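Local coordinates for uncharacterized protein (Staphylococcus aureus subsp. aureus, PDB 3H04) that is of unknown function but belongs to the alpha/beta-hydrolase clan and is probably a serine hydrolase of the esterase type, at residues A[140-145]-A[219-224]. Sequence-based numbering, arbitrary orientation.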
# COMPACT_ATOMS: atom_id res chain seq x y z
N ASN A 140 -14.57 1.20 -13.83
CA ASN A 140 -13.85 2.46 -13.78
C ASN A 140 -13.66 2.98 -15.22
O ASN A 140 -13.04 2.32 -16.06
CB ASN A 140 -12.51 2.28 -13.07
CG ASN A 140 -11.70 3.59 -12.95
OD1 ASN A 140 -11.35 4.23 -13.97
ND2 ASN A 140 -11.32 3.92 -11.74
N SER A 141 -14.23 4.17 -15.47
CA SER A 141 -14.15 4.88 -16.76
C SER A 141 -12.76 5.02 -17.35
O SER A 141 -12.57 4.89 -18.57
CB SER A 141 -14.66 6.34 -16.58
OG SER A 141 -16.05 6.33 -16.52
N TYR A 142 -11.81 5.38 -16.51
CA TYR A 142 -10.45 5.62 -16.95
C TYR A 142 -9.84 4.36 -17.56
O TYR A 142 -9.11 4.46 -18.53
CB TYR A 142 -9.62 6.17 -15.80
CG TYR A 142 -8.19 6.44 -16.13
CD1 TYR A 142 -7.77 7.71 -16.58
CD2 TYR A 142 -7.23 5.46 -15.94
CE1 TYR A 142 -6.41 7.95 -16.92
CE2 TYR A 142 -5.89 5.69 -16.25
CZ TYR A 142 -5.49 6.94 -16.75
OH TYR A 142 -4.17 7.14 -17.00
N TYR A 143 -10.16 3.19 -17.00
CA TYR A 143 -9.57 1.91 -17.46
C TYR A 143 -10.34 1.17 -18.54
O TYR A 143 -9.82 0.22 -19.13
CB TYR A 143 -9.39 1.01 -16.23
CG TYR A 143 -8.35 1.55 -15.27
CD1 TYR A 143 -7.01 1.67 -15.66
CD2 TYR A 143 -8.68 1.95 -14.01
CE1 TYR A 143 -6.03 2.13 -14.75
CE2 TYR A 143 -7.71 2.42 -13.10
CZ TYR A 143 -6.40 2.55 -13.51
OH TYR A 143 -5.44 3.01 -12.62
N ALA A 144 -11.60 1.57 -18.77
CA ALA A 144 -12.52 0.83 -19.64
C ALA A 144 -12.07 0.61 -21.10
O ALA A 144 -12.20 -0.51 -21.64
CB ALA A 144 -13.91 1.52 -19.58
N LYS A 145 -11.51 1.63 -21.75
CA LYS A 145 -11.13 1.51 -23.18
C LYS A 145 -10.05 0.44 -23.38
O LYS A 145 -10.18 -0.44 -24.22
CB LYS A 145 -10.61 2.82 -23.77
CG LYS A 145 -11.64 3.95 -23.88
CD LYS A 145 -11.27 4.88 -25.05
CE LYS A 145 -12.16 6.13 -25.08
NZ LYS A 145 -12.25 6.79 -26.44
N GLY A 219 -8.19 14.98 -8.21
CA GLY A 219 -8.70 14.46 -9.48
C GLY A 219 -8.22 13.02 -9.73
O GLY A 219 -8.17 12.57 -10.88
N ASP A 220 -7.91 12.29 -8.66
CA ASP A 220 -7.44 10.89 -8.80
C ASP A 220 -8.53 10.06 -9.45
O ASP A 220 -9.65 10.01 -8.96
CB ASP A 220 -7.15 10.32 -7.44
CG ASP A 220 -6.39 9.01 -7.49
OD1 ASP A 220 -6.58 8.21 -8.42
OD2 ASP A 220 -5.61 8.80 -6.54
N TYR A 221 -8.18 9.48 -10.59
CA TYR A 221 -9.07 8.65 -11.42
C TYR A 221 -9.11 7.16 -11.00
O TYR A 221 -9.96 6.41 -11.48
CB TYR A 221 -8.61 8.72 -12.90
CG TYR A 221 -7.12 8.40 -13.07
CD1 TYR A 221 -6.66 7.07 -13.04
CD2 TYR A 221 -6.18 9.41 -13.20
CE1 TYR A 221 -5.35 6.79 -13.14
CE2 TYR A 221 -4.84 9.13 -13.30
CZ TYR A 221 -4.43 7.81 -13.28
OH TYR A 221 -3.10 7.51 -13.36
N ASP A 222 -8.20 6.74 -10.12
CA ASP A 222 -8.04 5.33 -9.73
C ASP A 222 -8.67 5.03 -8.34
O ASP A 222 -9.47 4.08 -8.18
CB ASP A 222 -6.55 4.99 -9.73
CG ASP A 222 -6.27 3.51 -9.37
OD1 ASP A 222 -6.08 2.67 -10.26
OD2 ASP A 222 -6.23 3.18 -8.17
N VAL A 223 -8.34 5.88 -7.36
CA VAL A 223 -8.88 5.83 -6.01
C VAL A 223 -9.50 7.21 -5.76
O VAL A 223 -8.80 8.18 -5.68
CB VAL A 223 -7.80 5.64 -4.93
CG1 VAL A 223 -8.45 5.69 -3.53
CG2 VAL A 223 -7.06 4.36 -5.13
N PRO A 224 -10.80 7.29 -5.67
CA PRO A 224 -11.38 8.60 -5.47
C PRO A 224 -10.85 9.32 -4.18
O PRO A 224 -10.66 8.68 -3.16
CB PRO A 224 -12.86 8.30 -5.28
CG PRO A 224 -13.08 7.02 -5.82
CD PRO A 224 -11.82 6.22 -5.69
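The phenol rings of Tyr-142 and Tyr-221 lie face to face, and the evidence for a true stack is a centroid separation of 3.7 Å with the planes tilted by only 16°. The tilt brings the rings closest along one side, where Tyr-142 CE2 is 3.3 Å from Tyr-221 CE1. Both hydroxyls leave the stack at the same end. With CG anti to the backbone N (chi1 179°), the ring of Tyr-142 is extended toward the loop.

Two side-chain hydrogen bonds join the segments as well. Asn-140 ND2 donates to Tyr-221 O at 2.8 Å; the N-H...O angle of 168° makes it nearly straight, and it lies in the planes of both the amide and the carbonyl. The same amide works in two directions, since OD1 accepts weakly from both Tyr-142 N, at 2.8 Å but poorly aligned, and Tyr-143 N, so Asn-140 is the N-cap of helix 141-147 while gripping the loop. The second bond runs from Tyr-143 OH to Asp-222 OD1 and is very short at 2.5 Å, with ring and carboxylate planes almost perpendicular. Tyr-176 OH also bonds that oxygen, and the Tyr-176 ring meets that of Tyr-143 edge-to-face.

Topologically, the contact ties a helix inserted between strands 121-125 and 212-217 to the loop after strand 212-217, where alpha/beta-hydrolases commonly carry the acid of the triad. Asp-220 fits that role: OD2 bonds His-248 ND1, and with Ser-104 the geometry is consistent with a Ser-His-Asp triad.

Within the loop, Asp-220 OD1 accepts from Asp-222 N at 2.8 Å, an Asx turn, and from Val-223 N at 3.1 Å, the latter from above the carboxylate plane. With OD2 held by His-248, both oxygens of Asp-220 are engaged, which limits the rotation of its carboxylate.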